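Diaminopimelate decarboxylase (Aquifex aeolicus, PDB 2P3E) probably catalyses the pyridoxal 5'-phosphate-dependent decarboxylation of meso-diaminopimelate to L-lysine, the last step of lysine biosynthesis. Local coordinates at residues I236-I241 with K275-P280. Residues are numbered along the deposited sequence; the frame is centred on the assembly and turned at random.
Sequences IKYLDI and KIILEP
Two first torsions bring the acids Asp240 and Glu279 together: CG of Asp240 stands anti to its own backbone N (chi1 -176°), whereas CG of Glu279 is anti to its carbonyl carbon (chi1 -53°), and the glutamate chain then runs on extended until its end crosses that of Asp240. The two carboxylates meet with their planes 84° apart, Asp240 OD2 lying 2.6 Å from Glu279 OE2. Each acid has further support: Asp240 OD1 accepts the backbone N-H of Gly242, Asp240 OD2 takes a weak hydrogen bond from Asn128 ND2, and Glu279 OE1 is hydrogen-bonded to His202 NE2. With an alanine at Glu279, His202 NE2 would probably lose this partner, and a gap would be likely to open beside the Asp240 carboxylate.

Strands 238-240 and 275-278 run parallel beside the acids, their axes 4.6 Å apart at closest approach. Lys275 N donates to Lys237 O and Leu239 N to Lys275 O; then Ile277 N reaches Leu239 O (2.9 Å) from above the carbonyl plane, and Ile241 N meets Ile277 O nearly head-on. On the face that carries the acids, Ile277 CG2 packs 3.7 Å from Asp240 OD2, while its CD1 approaches Tyr238 CB at 3.9 Å. Lys275 CB adds a contact with Tyr238 CD1. On the opposite face Leu239 and Ile276 pack together: Ile276 CD1 lies 4.0 Å from Leu239 CB, and Val222 and Tyr226 of helix 214-231 cover Leu239.

Strand 238-240, helix 258-269 and strand 275-278 thus form a beta-alpha-beta unit of the TIM-type barrel of class-II decarboxylases, whose strand 275-278 leads at its C-terminal end into Glu279 and Pro280, which probably help bind pyridoxal 5'-phosphate, as in related enzymes.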
ATOM      1  N   ILE B 236     -20.148   3.553 -34.391  1.00 21.08           N
ATOM      2  CA  ILE B 236     -19.819   2.966 -33.098  1.00 20.29           C
ATOM      3  C   ILE B 236     -19.674   1.461 -33.269  1.00 19.66           C
ATOM      4  O   ILE B 236     -20.670   0.723 -33.332  1.00 19.53           O
ATOM      5  CB  ILE B 236     -20.864   3.351 -31.991  1.00 20.39           C
ATOM      6  CG1 ILE B 236     -21.071   4.873 -31.890  1.00 20.04           C
ATOM      7  CG2 ILE B 236     -20.474   2.778 -30.615  1.00 20.37           C
ATOM      8  CD1 ILE B 236     -19.790   5.731 -31.662  1.00 21.30           C
ATOM      9  N   LYS B 237     -18.417   1.019 -33.347  1.00 18.77           N
ATOM     10  CA  LYS B 237     -18.085  -0.389 -33.533  1.00 18.23           C
ATOM     11  C   LYS B 237     -18.116  -1.186 -32.225  1.00 17.73           C
ATOM     12  O   LYS B 237     -18.407  -2.385 -32.247  1.00 17.58           O
ATOM     13  CB  LYS B 237     -16.703  -0.522 -34.181  1.00 18.41           C
ATOM     14  CG  LYS B 237     -16.574   0.129 -35.546  1.00 19.99           C
ATOM     15  CD  LYS B 237     -15.094   0.144 -35.970  1.00 23.65           C
ATOM     16  CE  LYS B 237     -14.883   0.862 -37.309  1.00 28.04           C
ATOM     17  NZ  LYS B 237     -15.580   0.170 -38.431  1.00 27.91           N
ATOM     18  N   TYR B 238     -17.832  -0.514 -31.095  1.00 17.05           N
ATOM     19  CA  TYR B 238     -17.683  -1.181 -29.779  1.00 16.53           C
ATOM     20  C   TYR B 238     -18.508  -0.541 -28.664  1.00 16.08           C
ATOM     21  O   TYR B 238     -18.577   0.675 -28.542  1.00 16.46           O
ATOM     22  CB  TYR B 238     -16.210  -1.232 -29.326  1.00 16.34           C
ATOM     23  CG  TYR B 238     -15.303  -1.748 -30.411  1.00 17.36           C
ATOM     24  CD1 TYR B 238     -15.227  -3.118 -30.701  1.00 19.05           C
ATOM     25  CD2 TYR B 238     -14.543  -0.871 -31.162  1.00 18.35           C
ATOM     26  CE1 TYR B 238     -14.401  -3.597 -31.733  1.00 19.51           C
ATOM     27  CE2 TYR B 238     -13.714  -1.332 -32.180  1.00 19.46           C
ATOM     28  CZ  TYR B 238     -13.666  -2.687 -32.467  1.00 20.07           C
ATOM     29  OH  TYR B 238     -12.845  -3.110 -33.495  1.00 23.04           O
ATOM     30  N   LEU B 239     -19.124  -1.391 -27.863  1.00 16.09           N
ATOM     31  CA  LEU B 239     -19.787  -0.974 -26.640  1.00 16.24           C
ATOM     32  C   LEU B 239     -19.125  -1.731 -25.511  1.00 16.00           C
ATOM     33  O   LEU B 239     -19.330  -2.934 -25.340  1.00 16.12           O
ATOM     34  CB  LEU B 239     -21.279  -1.283 -26.676  1.00 16.37           C
ATOM     35  CG  LEU B 239     -22.100  -0.550 -27.744  0.80 18.02           C
ATOM     36  CD1 LEU B 239     -23.569  -0.960 -27.625  0.50 17.53           C
ATOM     37  CD2 LEU B 239     -21.934   0.975 -27.657  1.00 18.94           C
ATOM     38  N   ASP B 240     -18.296  -1.008 -24.771  1.00 15.69           N
ATOM     39  CA  ASP B 240     -17.553  -1.560 -23.655  1.00 16.06           C
ATOM     40  C   ASP B 240     -18.356  -1.264 -22.376  1.00 16.02           C
ATOM     41  O   ASP B 240     -18.401  -0.126 -21.914  1.00 14.72           O
ATOM     42  CB  ASP B 240     -16.147  -0.919 -23.626  1.00 15.77           C
ATOM     43  CG  ASP B 240     -15.245  -1.503 -22.554  1.00 16.93           C
ATOM     44  OD1 ASP B 240     -15.750  -2.092 -21.574  1.00 14.43           O
ATOM     45  OD2 ASP B 240     -14.014  -1.341 -22.695  1.00 17.29           O
ATOM     46  N   ILE B 241     -18.975  -2.300 -21.812  1.00 15.75           N
ATOM     47  CA  ILE B 241     -19.899  -2.101 -20.706  1.00 17.23           C
ATOM     48  C   ILE B 241     -19.250  -2.349 -19.339  1.00 17.73           C
ATOM     49  O   ILE B 241     -19.930  -2.394 -18.321  1.00 18.11           O
ATOM     50  CB  ILE B 241     -21.219  -2.880 -20.906  1.00 17.14           C
ATOM     51  CG1 ILE B 241     -20.959  -4.384 -21.055  1.00 17.95           C
ATOM     52  CG2 ILE B 241     -21.931  -2.372 -22.161  1.00 18.40           C
ATOM     53  CD1 ILE B 241     -22.240  -5.248 -20.960  1.00 19.89           C
ATOM     54  N   LYS B 275     -19.878  -4.668 -31.384  1.00 20.11           N
ATOM     55  CA  LYS B 275     -19.234  -5.731 -30.607  1.00 19.29           C
ATOM     56  C   LYS B 275     -19.163  -5.282 -29.154  1.00 18.61           C
ATOM     57  O   LYS B 275     -18.771  -4.141 -28.870  1.00 18.16           O
ATOM     58  CB  LYS B 275     -17.833  -6.043 -31.140  1.00 19.91           C
ATOM     59  CG  LYS B 275     -17.152  -7.271 -30.474  1.00 21.48           C
ATOM     60  CD  LYS B 275     -16.072  -7.833 -31.363  1.00 23.82           C
ATOM     61  CE  LYS B 275     -15.305  -8.958 -30.689  1.00 26.42           C
ATOM     62  NZ  LYS B 275     -16.026 -10.267 -30.852  1.00 28.36           N
ATOM     63  N   ILE B 276     -19.542  -6.188 -28.252  1.00 17.25           N
ATOM     64  CA  ILE B 276     -19.620  -5.895 -26.827  1.00 16.57           C
ATOM     65  C   ILE B 276     -18.261  -6.228 -26.211  1.00 16.48           C
ATOM     66  O   ILE B 276     -17.622  -7.202 -26.601  1.00 16.22           O
ATOM     67  CB  ILE B 276     -20.749  -6.701 -26.140  1.00 16.44           C
ATOM     68  CG1 ILE B 276     -22.106  -6.511 -26.873  1.00 16.64           C
ATOM     69  CG2 ILE B 276     -20.841  -6.359 -24.617  1.00 17.59           C
ATOM     70  CD1 ILE B 276     -22.529  -5.037 -27.101  1.00 15.09           C
ATOM     71  N   ILE B 277     -17.810  -5.376 -25.297  1.00 15.59           N
ATOM     72  CA  ILE B 277     -16.576  -5.612 -24.552  1.00 14.93           C
ATOM     73  C   ILE B 277     -16.939  -5.624 -23.067  1.00 14.76           C
ATOM     74  O   ILE B 277     -17.684  -4.761 -22.607  1.00 14.56           O
ATOM     75  CB  ILE B 277     -15.509  -4.531 -24.834  1.00 14.55           C
ATOM     76  CG1 ILE B 277     -15.206  -4.443 -26.343  1.00 14.95           C
ATOM     77  CG2 ILE B 277     -14.196  -4.828 -24.032  1.00 14.25           C
ATOM     78  CD1 ILE B 277     -14.185  -3.351 -26.734  1.00 14.41           C
ATOM     79  N   LEU B 278     -16.449  -6.634 -22.347  1.00 14.71           N
ATOM     80  CA  LEU B 278     -16.572  -6.702 -20.886  1.00 15.43           C
ATOM     81  C   LEU B 278     -15.176  -6.652 -20.277  1.00 15.26           C
ATOM     82  O   LEU B 278     -14.218  -7.123 -20.894  1.00 15.66           O
ATOM     83  CB  LEU B 278     -17.261  -7.996 -20.434  1.00 15.14           C
ATOM     84  CG  LEU B 278     -18.705  -8.304 -20.858  1.00 19.42           C
ATOM     85  CD1 LEU B 278     -19.184  -9.537 -20.107  1.00 22.12           C
ATOM     86  CD2 LEU B 278     -19.566  -7.181 -20.482  1.00 22.11           C
ATOM     87  N   GLU B 279     -15.073  -6.114 -19.061  1.00 15.22           N
ATOM     88  CA  GLU B 279     -13.778  -5.924 -18.390  1.00 14.95           C
ATOM     89  C   GLU B 279     -13.675  -6.560 -16.984  1.00 14.88           C
ATOM     90  O   GLU B 279     -13.348  -5.865 -16.023  1.00 15.11           O
ATOM     91  CB  GLU B 279     -13.466  -4.429 -18.294  1.00 15.81           C
ATOM     92  CG  GLU B 279     -13.543  -3.702 -19.638  1.00 16.00           C
ATOM     93  CD  GLU B 279     -13.401  -2.200 -19.505  1.00 16.70           C
ATOM     94  OE1 GLU B 279     -13.906  -1.619 -18.513  1.00 17.84           O
ATOM     95  OE2 GLU B 279     -12.803  -1.599 -20.413  1.00 18.69           O
ATOM     96  N   PRO B 280     -13.900  -7.886 -16.862  1.00 13.98           N
ATOM     97  CA  PRO B 280     -13.911  -8.430 -15.502  1.00 13.72           C
ATOM     98  C   PRO B 280     -12.497  -8.501 -14.897  1.00 13.38           C
ATOM     99  O   PRO B 280     -11.549  -8.874 -15.600  1.00 13.13           O
ATOM    100  CB  PRO B 280     -14.459  -9.847 -15.701  1.00 12.95           C
ATOM    101  CG  PRO B 280     -14.047 -10.212 -17.082  1.00 13.11           C
ATOM    102  CD  PRO B 280     -14.129  -8.939 -17.875  1.00 13.92           C
TER